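Local structure of phenolpthiocerol synthesis type-I polyketide synthase ppsA (Mycobacterium bovis, 7AKC) at residues L153-L163 against V197-S205. The protein probably extends long-chain fatty acyl starters in phthiocerol and phenolphthiocerol lipid synthesis, this piece being the acyltransferase domain of the multidomain enzyme. Sequence-based numbering, arbitrary orientation.
Sequences LELDAPTTEAL and VRARDRFAS
E154 N donates to F203 O at 2.8 Å, and the N-H...O angle of 173° makes this a nearly straight bond. Water 2 bridges the same pair, giving a hydrogen to E154 O and accepting one from F203 N. Next to this, L153 and A204 form an antiparallel non-hydrogen-bonded pair with their side chains on one face of the sheet, where L153 CD2 lies 3.6 Å from A204 CB. With chi1 -53°, E154 CG stands beside its own backbone N and lies 3.5 Å from F203 CB; the carboxylate is bound by Q180. On the L153 face, V197 CG2 packs against L163 CD2 at 3.6 Å, the two side chains crossing at about a right angle. L155 CD1 is further from V197 CG2, at 4.3 Å. R200, bent at chi3 (46°), brings NH2 to within 3.6 Å of T159 CG2, which lies at the guanidinium edge. Water 3, in the guanidinium plane, accepts from R200 NH2 at 3.0 Å and donates to T159 O. The strand order 2-3-1-4 and two helices fit the ferredoxin-like subdomain of acyltransferases. Aliphatic packing thus joins the helices, while much of the polar connection runs through water.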
ATOM      1  N   LEU A 153      -5.512  14.131   1.322  1.00 23.69           N
ATOM      2  CA  LEU A 153      -6.591  15.100   1.454  1.00 22.35           C
ATOM      3  C   LEU A 153      -7.514  14.717   2.606  1.00 23.95           C
ATOM      4  O   LEU A 153      -7.866  13.525   2.758  1.00 24.48           O
ATOM      5  CB  LEU A 153      -7.429  15.105   0.156  1.00 23.48           C
ATOM      6  CG  LEU A 153      -6.646  15.216  -1.159  1.00 24.73           C
ATOM      7  CD1 LEU A 153      -7.586  15.264  -2.329  1.00 25.99           C
ATOM      8  CD2 LEU A 153      -5.703  16.423  -1.160  1.00 25.49           C
ATOM      9  N   GLU A 154      -7.963  15.706   3.390  1.00 24.79           N
ATOM     10  CA  GLU A 154      -8.913  15.442   4.458  1.00 27.01           C
ATOM     11  C   GLU A 154     -10.324  15.595   3.844  1.00 26.88           C
ATOM     12  O   GLU A 154     -11.115  16.502   4.183  1.00 27.74           O
ATOM     13  CB  GLU A 154      -8.662  16.341   5.696  1.00 32.65           C
ATOM     14  CG  GLU A 154      -7.231  16.290   6.228  1.00 40.87           C
ATOM     15  CD  GLU A 154      -6.639  14.950   6.634  1.00 51.04           C
ATOM     16  OE1 GLU A 154      -7.403  14.088   7.130  1.00 54.26           O
ATOM     17  OE2 GLU A 154      -5.406  14.769   6.470  1.00 51.76           O
ATOM     18  N   LEU A 155     -10.608  14.704   2.903  1.00 25.98           N
ATOM     19  CA  LEU A 155     -11.884  14.584   2.195  1.00 24.75           C
ATOM     20  C   LEU A 155     -12.225  13.116   2.092  1.00 24.13           C
ATOM     21  O   LEU A 155     -11.321  12.266   1.935  1.00 23.88           O
ATOM     22  CB  LEU A 155     -11.740  15.102   0.732  1.00 25.37           C
ATOM     23  CG  LEU A 155     -11.298  16.542   0.536  1.00 27.09           C
ATOM     24  CD1 LEU A 155     -11.107  16.823  -0.944  1.00 28.30           C
ATOM     25  CD2 LEU A 155     -12.265  17.564   1.202  1.00 28.49           C
ATOM     26  N   ASP A 156     -13.551  12.829   2.088  1.00 21.73           N
ATOM     27  CA  ASP A 156     -13.968  11.470   1.873  1.00 21.58           C
ATOM     28  C   ASP A 156     -13.777  11.079   0.374  1.00 21.83           C
ATOM     29  O   ASP A 156     -13.427  11.940  -0.444  1.00 22.08           O
ATOM     30  CB  ASP A 156     -15.369  11.255   2.414  1.00 23.94           C
ATOM     31  CG  ASP A 156     -16.508  12.015   1.745  1.00 27.36           C
ATOM     32  OD1 ASP A 156     -16.358  12.404   0.573  1.00 24.56           O
ATOM     33  OD2 ASP A 156     -17.575  12.141   2.375  1.00 30.43           O
ATOM     34  N   ALA A 157     -13.918   9.770   0.035  1.00 22.36           N
ATOM     35  CA  ALA A 157     -13.645   9.355  -1.344  1.00 22.48           C
ATOM     36  C   ALA A 157     -14.613   9.968  -2.378  1.00 23.34           C
ATOM     37  O   ALA A 157     -14.138  10.481  -3.379  1.00 23.11           O
ATOM     38  CB  ALA A 157     -13.563   7.825  -1.459  1.00 23.49           C
ATOM     39  N   PRO A 158     -15.924  10.124  -2.099  1.00 23.03           N
ATOM     40  CA  PRO A 158     -16.810  10.686  -3.141  1.00 24.05           C
ATOM     41  C   PRO A 158     -16.489  12.172  -3.386  1.00 23.59           C
ATOM     42  O   PRO A 158     -16.438  12.616  -4.536  1.00 24.36           O
ATOM     43  CB  PRO A 158     -18.211  10.499  -2.562  1.00 25.40           C
ATOM     44  CG  PRO A 158     -18.074   9.285  -1.653  1.00 26.84           C
ATOM     45  CD  PRO A 158     -16.699   9.503  -1.008  1.00 23.53           C
ATOM     46  N   THR A 159     -16.144  12.914  -2.319  1.00 22.61           N
ATOM     47  CA  THR A 159     -15.792  14.336  -2.489  1.00 21.46           C
ATOM     48  C   THR A 159     -14.448  14.447  -3.260  1.00 21.87           C
ATOM     49  O   THR A 159     -14.262  15.302  -4.136  1.00 22.41           O
ATOM     50  CB  THR A 159     -15.623  14.995  -1.123  1.00 22.84           C
ATOM     51  OG1 THR A 159     -16.828  14.855  -0.351  1.00 25.73           O
ATOM     52  CG2 THR A 159     -15.282  16.465  -1.262  1.00 22.47           C
ATOM     53  N   THR A 160     -13.515  13.532  -2.966  1.00 20.26           N
ATOM     54  CA  THR A 160     -12.248  13.495  -3.694  1.00 20.31           C
ATOM     55  C   THR A 160     -12.502  13.216  -5.182  1.00 21.30           C
ATOM     56  O   THR A 160     -11.986  13.929  -6.037  1.00 21.61           O
ATOM     57  CB  THR A 160     -11.328  12.433  -3.126  1.00 20.49           C
ATOM     58  OG1 THR A 160     -11.012  12.797  -1.780  1.00 20.55           O
ATOM     59  CG2 THR A 160     -10.017  12.348  -3.941  1.00 21.46           C
ATOM     60  N   GLU A 161     -13.328  12.182  -5.497  1.00 21.19           N
ATOM     61  CA  GLU A 161     -13.585  11.854  -6.909  1.00 22.44           C
ATOM     62  C   GLU A 161     -14.184  13.070  -7.628  1.00 22.83           C
ATOM     63  O   GLU A 161     -13.799  13.359  -8.749  1.00 23.74           O
ATOM     64  CB  GLU A 161     -14.503  10.648  -7.073  1.00 22.56           C
ATOM     65  CG  GLU A 161     -13.895   9.363  -6.545  1.00 22.01           C
ATOM     66  CD  GLU A 161     -12.918   8.685  -7.498  1.00 24.95           C
ATOM     67  OE1 GLU A 161     -12.318   9.363  -8.359  1.00 25.35           O
ATOM     68  OE2 GLU A 161     -12.732   7.461  -7.351  1.00 28.76           O
ATOM     69  N   ALA A 162     -15.036  13.803  -6.948  1.00 24.01           N
ATOM     70  CA  ALA A 162     -15.685  14.970  -7.522  1.00 24.58           C
ATOM     71  C   ALA A 162     -14.631  16.061  -7.771  1.00 23.64           C
ATOM     72  O   ALA A 162     -14.643  16.675  -8.821  1.00 24.81           O
ATOM     73  CB  ALA A 162     -16.771  15.473  -6.587  1.00 25.34           C
ATOM     74  N   LEU A 163     -13.733  16.293  -6.803  1.00 21.74           N
ATOM     75  CA  LEU A 163     -12.673  17.288  -6.975  1.00 22.38           C
ATOM     76  C   LEU A 163     -11.770  17.006  -8.209  1.00 23.44           C
ATOM     77  O   LEU A 163     -11.368  17.966  -8.916  1.00 24.62           O
ATOM     78  CB  LEU A 163     -11.798  17.228  -5.706  1.00 23.40           C
ATOM     79  CG  LEU A 163     -10.434  17.979  -5.793  1.00 24.30           C
ATOM     80  CD1 LEU A 163     -10.675  19.518  -5.833  1.00 25.72           C
ATOM     81  CD2 LEU A 163      -9.530  17.544  -4.669  1.00 24.44           C
ATOM     82  N   VAL A 197      -7.956  22.655  -2.592  1.00 28.85           N
ATOM     83  CA  VAL A 197      -8.538  22.051  -1.382  1.00 28.76           C
ATOM     84  C   VAL A 197      -8.391  23.072  -0.238  1.00 30.80           C
ATOM     85  O   VAL A 197      -9.376  23.388   0.405  1.00 32.26           O
ATOM     86  CB  VAL A 197      -7.879  20.713  -1.041  1.00 28.55           C
ATOM     87  CG1 VAL A 197      -8.341  20.186   0.331  1.00 28.96           C
ATOM     88  CG2 VAL A 197      -8.183  19.680  -2.130  1.00 26.59           C
ATOM     89  N   ARG A 198      -7.220  23.682  -0.101  1.00 31.01           N
ATOM     90  CA  ARG A 198      -7.003  24.715   0.927  1.00 31.60           C
ATOM     91  C   ARG A 198      -7.897  25.933   0.765  1.00 34.44           C
ATOM     92  O   ARG A 198      -8.294  26.573   1.766  1.00 36.64           O
ATOM     93  CB  ARG A 198      -5.526  25.099   0.948  1.00 31.32           C
ATOM     94  CG  ARG A 198      -4.688  24.012   1.580  1.00 31.25           C
ATOM     95  CD  ARG A 198      -3.222  24.342   1.481  1.00 32.62           C
ATOM     96  NE  ARG A 198      -2.418  23.236   1.980  1.00 31.97           N
ATOM     97  CZ  ARG A 198      -1.103  23.121   1.811  1.00 33.80           C
ATOM     98  NH1 ARG A 198      -0.413  24.089   1.215  1.00 33.65           N
ATOM     99  NH2 ARG A 198      -0.462  22.055   2.271  1.00 33.60           N
ATOM    100  N   ALA A 199      -8.167  26.317  -0.489  1.00 35.72           N
ATOM    101  CA  ALA A 199      -9.020  27.473  -0.781  1.00 38.13           C
ATOM    102  C   ALA A 199     -10.470  27.239  -0.374  1.00 40.37           C
ATOM    103  O   ALA A 199     -11.206  28.218  -0.178  1.00 41.70           O
ATOM    104  CB  ALA A 199      -8.951  27.836  -2.256  1.00 39.42           C
ATOM    105  N   ARG A 200     -10.870  25.972  -0.241  1.00 40.27           N
ATOM    106  CA  ARG A 200     -12.189  25.551   0.226  1.00 40.56           C
ATOM    107  C   ARG A 200     -12.236  25.438   1.743  1.00 41.51           C
ATOM    108  O   ARG A 200     -13.212  24.895   2.248  1.00 42.68           O
ATOM    109  CB  ARG A 200     -12.536  24.184  -0.385  1.00 41.36           C
ATOM    110  CG  ARG A 200     -12.806  24.349  -1.862  1.00 42.52           C
ATOM    111  CD  ARG A 200     -12.772  23.084  -2.662  1.00 40.80           C
ATOM    112  NE  ARG A 200     -13.501  21.970  -2.053  1.00 37.33           N
ATOM    113  CZ  ARG A 200     -13.741  20.817  -2.682  1.00 36.75           C
ATOM    114  NH1 ARG A 200     -13.391  20.658  -3.954  1.00 34.71           N
ATOM    115  NH2 ARG A 200     -14.419  19.848  -2.072  1.00 33.04           N
ATOM    116  N   ASP A 201     -11.234  25.968   2.473  1.00 41.05           N
ATOM    117  CA  ASP A 201     -11.126  25.852   3.924  1.00 41.74           C
ATOM    118  C   ASP A 201     -11.093  24.379   4.332  1.00 41.22           C
ATOM    119  O   ASP A 201     -11.809  23.925   5.238  1.00 40.39           O
ATOM    120  CB  ASP A 201     -12.206  26.680   4.629  1.00 45.52           C
ATOM    121  CG  ASP A 201     -12.057  28.147   4.248  1.00 52.96           C
ATOM    122  OD1 ASP A 201     -10.938  28.687   4.403  1.00 52.28           O
ATOM    123  OD2 ASP A 201     -13.044  28.736   3.735  1.00 56.84           O
ATOM    124  N   ARG A 202     -10.330  23.592   3.542  1.00 41.10           N
ATOM    125  CA  ARG A 202     -10.180  22.171   3.737  1.00 39.41           C
ATOM    126  C   ARG A 202      -8.680  21.848   3.834  1.00 38.81           C
ATOM    127  O   ARG A 202      -7.857  22.706   3.519  1.00 38.84           O
ATOM    128  CB  ARG A 202     -10.886  21.355   2.617  1.00 39.59           C
ATOM    129  CG  ARG A 202     -12.401  21.646   2.468  1.00 38.14           C
ATOM    130  CD  ARG A 202     -13.186  21.183   3.668  1.00 38.97           C
ATOM    131  NE  ARG A 202     -14.642  21.366   3.561  1.00 40.53           N
ATOM    132  CZ  ARG A 202     -15.325  22.391   4.066  1.00 43.17           C
ATOM    133  NH1 ARG A 202     -14.689  23.393   4.670  1.00 42.60           N
ATOM    134  NH2 ARG A 202     -16.652  22.427   3.966  1.00 41.21           N
ATOM    135  N   PHE A 203      -8.323  20.638   4.300  1.00 37.92           N
ATOM    136  CA  PHE A 203      -6.912  20.302   4.518  1.00 37.76           C
ATOM    137  C   PHE A 203      -6.293  19.331   3.511  1.00 34.07           C
ATOM    138  O   PHE A 203      -6.892  18.333   3.138  1.00 31.62           O
ATOM    139  CB  PHE A 203      -6.701  19.778   5.921  1.00 40.27           C
ATOM    140  CG  PHE A 203      -7.229  20.747   6.945  1.00 44.86           C
ATOM    141  CD1 PHE A 203      -6.488  21.858   7.317  1.00 47.73           C
ATOM    142  CD2 PHE A 203      -8.498  20.593   7.479  1.00 47.39           C
ATOM    143  CE1 PHE A 203      -6.990  22.777   8.232  1.00 49.85           C
ATOM    144  CE2 PHE A 203      -9.006  21.522   8.386  1.00 49.14           C
ATOM    145  CZ  PHE A 203      -8.248  22.610   8.759  1.00 50.04           C
ATOM    146  N   ALA A 204      -5.046  19.600   3.155  1.00 32.92           N
ATOM    147  CA  ALA A 204      -4.338  18.806   2.173  1.00 32.32           C
ATOM    148  C   ALA A 204      -2.834  18.919   2.408  1.00 32.23           C
ATOM    149  O   ALA A 204      -2.353  19.991   2.796  1.00 33.25           O
ATOM    150  CB  ALA A 204      -4.660  19.325   0.788  1.00 32.67           C
ATOM    151  N   SER A 205      -2.080  17.842   2.121  1.00 30.71           N
ATOM    152  CA  SER A 205      -0.621  17.893   2.277  1.00 30.58           C
ATOM    153  C   SER A 205       0.066  16.994   1.274  1.00 30.97           C
ATOM    154  O   SER A 205      -0.481  15.964   0.895  1.00 29.71           O
ATOM    155  CB  SER A 205      -0.189  17.521   3.696  1.00 33.01           C
ATOM    156  OG  SER A 205      -0.509  16.174   4.004  1.00 35.54           O
TER
HETATM  157  O   HOH W   1      -3.730  16.116   5.004  1.00 37.49           O
HETATM  158  O   HOH W   2     -10.666  19.024   5.034  1.00 37.69           O
HETATM  159  O   HOH W   3     -14.965  18.022  -4.347  1.00 23.29           O